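Local coordinates for protein sphingomyelinase C (Streptomyces griseocarneus, PDB 7CNE) that belongs to the endonuclease/exonuclease/phosphatase family and has the two-sheet fold of the DNase I-like clan, at residues Gln188-Gly193 with Asp247-Arg252; Ala216-Gly221 with Gly260-Val265. All coordinates share one frame; numbering follows the deposited sequence.

In the fold
The two contacts lie in the two large sheets of the DNase I-like fold. Contact 1 pairs strand 247-251, at the edge of the six-stranded sheet, with strand 188-192. Contact 2 pairs strand 218-221, at the edge of the seven-stranded sheet, with strand 261-265. Their centres are about 12 Å apart, and strand 261-265 follows directly on strand 247-251 in the chain. The sheets meet here: Arg219 NH2 lies 2.8 Å from Asp247 O, and Trp261 NE1 lies 2.9 Å from Val249 O, both probable hydrogen bonds. The His251 and Trp261 rings pack edge-to-face. At the Asp247 end of contact 1, that side chain is about 6 Å from a bound succinic acid, probably from the crystallisation liquor.

Contact 1: residues Gln188-Gly193 with Asp247-Arg252; sequences QVMLAG and DYVLHR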
loop_
_atom_site.group_PDB
_atom_site.type_symbol
_atom_site.label_atom_id
_atom_site.label_comp_id
_atom_site.label_asym_id
_atom_site.label_seq_id
_atom_site.Cartn_x
_atom_site.Cartn_y
_atom_site.Cartn_z
ATOM N N GLN A 188 -14.703 12.924 1.688
ATOM C CA GLN A 188 -14.004 11.804 2.318
ATOM C C GLN A 188 -12.502 11.880 2.084
ATOM O O GLN A 188 -12.041 12.245 0.999
ATOM C CB GLN A 188 -14.481 10.465 1.762
ATOM C CG GLN A 188 -15.871 10.061 2.067
ATOM C CD GLN A 188 -16.245 8.844 1.255
ATOM O OE1 GLN A 188 -15.787 7.733 1.532
ATOM N NE2 GLN A 188 -17.034 9.055 0.217
ATOM N N VAL A 189 -11.742 11.468 3.093
ATOM C CA VAL A 189 -10.286 11.395 3.020
ATOM C C VAL A 189 -9.872 10.055 3.615
ATOM O O VAL A 189 -10.064 9.825 4.811
ATOM C CB VAL A 189 -9.591 12.539 3.763
ATOM C CG1 VAL A 189 -8.080 12.469 3.481
ATOM C CG2 VAL A 189 -10.191 13.893 3.361
ATOM N N MET A 190 -9.318 9.174 2.786
ATOM C CA MET A 190 -8.886 7.852 3.213
ATOM C C MET A 190 -7.371 7.714 3.093
ATOM O O MET A 190 -6.762 8.218 2.145
ATOM C CB MET A 190 -9.555 6.753 2.382
ATOM C CG MET A 190 -11.031 6.559 2.685
ATOM S SD MET A 190 -11.780 5.332 1.580
ATOM C CE MET A 190 -12.144 6.359 0.154
ATOM N N LEU A 191 -6.770 7.021 4.055
ATOM C CA LEU A 191 -5.370 6.608 3.989
ATOM C C LEU A 191 -5.349 5.102 3.772
ATOM O O LEU A 191 -5.955 4.357 4.549
ATOM C CB LEU A 191 -4.622 6.980 5.270
ATOM C CG LEU A 191 -3.204 6.401 5.419
ATOM C CD1 LEU A 191 -2.261 7.021 4.398
ATOM C CD2 LEU A 191 -2.686 6.635 6.815
ATOM N N ALA A 192 -4.680 4.655 2.711
ATOM C CA ALA A 192 -4.663 3.241 2.356
ATOM C C ALA A 192 -3.221 2.814 2.157
ATOM O O ALA A 192 -2.471 3.489 1.448
ATOM C CB ALA A 192 -5.472 2.978 1.076
ATOM N N GLY A 193 -2.823 1.712 2.775
ATOM C CA GLY A 193 -1.482 1.241 2.516
ATOM C C GLY A 193 -1.042 0.145 3.458
ATOM O O GLY A 193 -1.769 -0.278 4.366
ATOM N N ASP A 247 -1.962 -3.890 7.249
ATOM C CA ASP A 247 -2.501 -3.229 6.061
ATOM C C ASP A 247 -3.895 -2.675 6.349
ATOM O O ASP A 247 -4.732 -3.372 6.928
ATOM C CB ASP A 247 -2.522 -4.222 4.889
ATOM C CG ASP A 247 -1.126 -4.791 4.578
ATOM O OD1 ASP A 247 -0.293 -4.046 4.014
ATOM O OD2 ASP A 247 -0.851 -5.975 4.898
ATOM N N TYR A 248 -4.144 -1.422 5.946
ATOM C CA TYR A 248 -5.309 -0.670 6.405
ATOM C C TYR A 248 -5.863 0.230 5.309
ATOM O O TYR A 248 -5.136 0.675 4.420
ATOM C CB TYR A 248 -4.967 0.237 7.596
ATOM C CG TYR A 248 -4.357 -0.450 8.800
ATOM C CD1 TYR A 248 -2.976 -0.621 8.904
ATOM C CD2 TYR A 248 -5.161 -0.885 9.855
ATOM C CE1 TYR A 248 -2.410 -1.225 10.022
ATOM C CE2 TYR A 248 -4.603 -1.488 10.983
ATOM C CZ TYR A 248 -3.221 -1.652 11.055
ATOM O OH TYR A 248 -2.646 -2.265 12.151
ATOM N N VAL A 249 -7.161 0.532 5.414
ATOM C CA VAL A 249 -7.789 1.658 4.715
ATOM C C VAL A 249 -8.647 2.371 5.747
ATOM O O VAL A 249 -9.677 1.837 6.172
ATOM C CB VAL A 249 -8.641 1.225 3.516
ATOM C CG1 VAL A 249 -9.201 2.465 2.758
ATOM C CG2 VAL A 249 -7.860 0.297 2.580
ATOM N N LEU A 250 -8.235 3.569 6.153
ATOM C CA LEU A 250 -8.859 4.257 7.282
ATOM C C LEU A 250 -9.224 5.686 6.904
ATOM O O LEU A 250 -8.426 6.401 6.288
ATOM C CB LEU A 250 -7.931 4.266 8.510
ATOM C CG LEU A 250 -7.572 2.891 9.087
ATOM C CD1 LEU A 250 -6.470 2.983 10.170
ATOM C CD2 LEU A 250 -8.817 2.198 9.634
ATOM N N HIS A 251 -10.426 6.098 7.296
ATOM C CA HIS A 251 -10.899 7.454 7.073
ATOM C C HIS A 251 -10.251 8.430 8.054
ATOM O O HIS A 251 -9.718 8.049 9.103
ATOM C CB HIS A 251 -12.419 7.515 7.199
ATOM C CG HIS A 251 -13.127 6.874 6.054
ATOM N ND1 HIS A 251 -13.453 7.563 4.906
ATOM C CD2 HIS A 251 -13.538 5.599 5.860
ATOM C CE1 HIS A 251 -14.055 6.745 4.062
ATOM N NE2 HIS A 251 -14.117 5.548 4.614
ATOM N N ARG A 252 -10.316 9.708 7.693
ATOM C CA ARG A 252 -9.749 10.795 8.486
ATOM C C ARG A 252 -10.789 11.356 9.449
ATOM O O ARG A 252 -11.946 11.567 9.073
ATOM C CB ARG A 252 -9.259 11.906 7.553
ATOM C CG ARG A 252 -8.580 13.071 8.233
ATOM C CD ARG A 252 -7.735 13.828 7.211
ATOM N NE ARG A 252 -7.145 15.047 7.746
ATOM C CZ ARG A 252 -5.968 15.116 8.360
ATOM N NH1 ARG A 252 -5.230 14.025 8.535
ATOM N NH2 ARG A 252 -5.530 16.287 8.803
HETATM O O HOH W 1 -13.274 10.429 5.318
HETATM O O HOH W 2 -7.600 9.128 6.337
#
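Met190 and His251 both turn their side chains beside the backbone N, with chi1 -72° in each. They form a non-hydrogen-bonded antiparallel pair on one face of the sheet, and with these like torsions their side chains run side by side. Met190 CG sits over one face of the imidazole, 3.6 Å from the centroid of the His251 ring, as a CH-pi contact. With chi2 extended (176°), Met190 SD comes to lie oblique to the ring, and SD also touches Val249 CG1 at 4.0 Å. At the ring edge, Gln188 OE1 comes within 3.2 Å of His251 CE1, while Gln188 NE2 is hydrogen-bonded to Pro8 O. Water 1 lies in the ring plane and joins His251 ND1 to Val189 N.

The strands are antiparallel neighbours in the six-stranded sheet of the DNase I-like fold, and 247-251 is an edge strand of it within this chain. Leu191 and Leu250 form a hydrogen-bonded pair, with Leu191 N 2.8 Å from Leu250 O. Gly193 and Tyr248 form the next such pair. At the other end the bond from Arg252 N to Val189 O is weak, and water 2 donates to both Val189 O and Leu250 O. Arg252 CB lies 3.9 Å from Val189 CB, while its guanidinium reaches a salt bridge with Asp175 on helix 162-180.

Contact 2: residues Ala216-Gly221 with Gly260-Val265; sequences ADSRAG and GWRNTV
Ala216 places its CB 3.6 Å from Trp261 O and beside Trp261 CD1, in the loop before the strand. Asp217 holds the backbone of Trp261 by two bonds. Its N makes a weak bond to Trp261 O, and its carboxylate accepts from Trp261 N at OD2 (2.8 Å), through the anti lone pair. Ser218 N shares Trp261 O as a longer bond.

From Ser218 onward the strands run parallel. Asn263 N donates to Ser218 O in the carbonyl plane. The Ser218 hydroxyl, at chi1 61°, stands between the backbone N and the carbonyl carbon. There it accepts from Arg262 NE at 2.9 Å, tilted 17° from the guanidinium plane. Water 3 also bonds to Ser218 OG.

Arg219 points to the other side of the sheet, with Asn263. Its chain is extended from CG to NE, and its guanidinium plane stands 69° from the Asn263 amide. Water 4 bridges Arg219 NH1 and Asn263 OD1, each at 3.0 Å. Val265 CG2 packs over one guanidinium face, 3.6 Å from Arg219 NH2, and Arg219 NE forms a salt bridge with Asp245. Ala220 N donates to Asn263 O. Ala220 CB meets Arg262 CD at 3.7 Å, over one face of the Arg262 guanidinium. Ala220 O accepts from Val265 N. Gly221 has positive phi and brings its CA to Thr264 CG2.

Strand 218-221 is one edge strand of the seven-stranded sheet within this chain. Strand 261-265 pairs on its far side with strand 293-297, antiparallel. Asn263 OD1 also accepts from Val249 N, and both Asn263 and Arg219 touch Tyr248, so this face of the sheet packs against strand 247-251.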
loop_
_atom_site.group_PDB
_atom_site.type_symbol
_atom_site.label_atom_id
_atom_site.label_comp_id
_atom_site.label_asym_id
_atom_site.label_seq_id
_atom_site.Cartn_x
_atom_site.Cartn_y
_atom_site.Cartn_z
ATOM N N ALA A 216 -11.552 1.675 11.785
ATOM C CA ALA A 216 -12.670 1.037 11.112
ATOM C C ALA A 216 -13.678 0.588 12.161
ATOM O O ALA A 216 -13.322 0.289 13.303
ATOM C CB ALA A 216 -12.192 -0.155 10.276
ATOM N N ASP A 217 -14.956 0.581 11.781
ATOM C CA ASP A 217 -15.966 0.047 12.687
ATOM C C ASP A 217 -15.758 -1.443 12.929
ATOM O O ASP A 217 -16.125 -1.955 13.991
ATOM C CB ASP A 217 -17.358 0.334 12.130
ATOM C CG ASP A 217 -17.649 1.823 12.063
ATOM O OD1 ASP A 217 -17.658 2.468 13.130
ATOM O OD2 ASP A 217 -17.838 2.355 10.944
ATOM N N SER A 218 -15.157 -2.151 11.973
ATOM C CA SER A 218 -14.810 -3.544 12.196
ATOM C C SER A 218 -13.631 -3.908 11.315
ATOM O O SER A 218 -13.495 -3.403 10.197
ATOM C CB SER A 218 -15.989 -4.496 11.936
ATOM O OG SER A 218 -16.457 -4.428 10.608
ATOM N N ARG A 219 -12.764 -4.756 11.852
ATOM C CA ARG A 219 -11.676 -5.358 11.095
ATOM C C ARG A 219 -11.944 -6.857 11.077
ATOM O O ARG A 219 -11.885 -7.520 12.122
ATOM C CB ARG A 219 -10.312 -5.018 11.700
ATOM C CG ARG A 219 -9.136 -5.421 10.789
ATOM C CD ARG A 219 -7.767 -4.938 11.313
ATOM N NE ARG A 219 -6.696 -5.479 10.478
ATOM C CZ ARG A 219 -6.263 -4.918 9.349
ATOM N NH1 ARG A 219 -6.788 -3.773 8.925
ATOM N NH2 ARG A 219 -5.290 -5.504 8.651
ATOM N N ALA A 220 -12.235 -7.383 9.898
ATOM C CA ALA A 220 -12.827 -8.695 9.718
ATOM C C ALA A 220 -11.891 -9.602 8.930
ATOM O O ALA A 220 -10.828 -9.182 8.455
ATOM C CB ALA A 220 -14.184 -8.566 9.017
ATOM N N GLY A 221 -12.308 -10.860 8.777
ATOM C CA GLY A 221 -11.535 -11.800 7.989
ATOM C C GLY A 221 -10.357 -12.365 8.769
ATOM O O GLY A 221 -10.385 -12.474 9.996
ATOM N N GLY A 260 -20.387 1.978 9.355
ATOM C CA GLY A 260 -20.059 0.567 9.278
ATOM C C GLY A 260 -18.893 0.283 8.359
ATOM O O GLY A 260 -18.912 -0.707 7.617
ATOM N N TRP A 261 -17.871 1.135 8.396
ATOM C CA TRP A 261 -16.695 0.950 7.560
ATOM C C TRP A 261 -15.894 -0.251 8.038
ATOM O O TRP A 261 -15.578 -0.368 9.228
ATOM C CB TRP A 261 -15.838 2.211 7.594
ATOM C CG TRP A 261 -14.665 2.175 6.685
ATOM C CD1 TRP A 261 -13.351 2.023 7.039
ATOM C CD2 TRP A 261 -14.687 2.322 5.262
ATOM N NE1 TRP A 261 -12.555 2.053 5.911
ATOM C CE2 TRP A 261 -13.351 2.240 4.811
ATOM C CE3 TRP A 261 -15.712 2.503 4.321
ATOM C CZ2 TRP A 261 -13.014 2.342 3.468
ATOM C CZ3 TRP A 261 -15.379 2.605 2.992
ATOM C CH2 TRP A 261 -14.040 2.519 2.571
ATOM N N ARG A 262 -15.542 -1.134 7.109
ATOM C CA ARG A 262 -14.854 -2.377 7.422
ATOM C C ARG A 262 -13.526 -2.467 6.666
ATOM O O ARG A 262 -13.396 -1.961 5.548
ATOM C CB ARG A 262 -15.760 -3.579 7.072
ATOM C CG ARG A 262 -15.117 -4.961 7.232
ATOM C CD ARG A 262 -16.175 -6.070 7.107
ATOM N NE ARG A 262 -17.060 -6.090 8.273
ATOM C CZ ARG A 262 -17.912 -7.068 8.562
ATOM N NH1 ARG A 262 -18.036 -8.117 7.752
ATOM N NH2 ARG A 262 -18.655 -6.987 9.657
ATOM N N ASN A 263 -12.531 -3.094 7.297
ATOM C CA ASN A 263 -11.350 -3.632 6.614
ATOM C C ASN A 263 -11.423 -5.151 6.732
ATOM O O ASN A 263 -11.454 -5.676 7.852
ATOM C CB ASN A 263 -10.030 -3.151 7.243
ATOM C CG ASN A 263 -9.691 -1.683 6.953
ATOM O OD1 ASN A 263 -8.580 -1.239 7.269
ATOM N ND2 ASN A 263 -10.629 -0.927 6.385
ATOM N N THR A 264 -11.433 -5.857 5.606
ATOM C CA THR A 264 -11.448 -7.320 5.613
ATOM C C THR A 264 -10.127 -7.854 5.069
ATOM O O THR A 264 -9.743 -7.540 3.936
ATOM C CB THR A 264 -12.619 -7.867 4.797
ATOM O OG1 THR A 264 -13.838 -7.334 5.321
ATOM C CG2 THR A 264 -12.665 -9.385 4.890
ATOM N N VAL A 265 -9.435 -8.649 5.879
ATOM C CA VAL A 265 -8.224 -9.334 5.435
ATOM C C VAL A 265 -8.651 -10.609 4.717
ATOM O O VAL A 265 -9.320 -11.466 5.303
ATOM C CB VAL A 265 -7.297 -9.646 6.617
ATOM C CG1 VAL A 265 -5.961 -10.216 6.115
ATOM C CG2 VAL A 265 -7.078 -8.388 7.485
HETATM O O HOH W 3 -18.503 -2.698 10.084
HETATM O O HOH W 4 -8.652 -1.798 10.186
#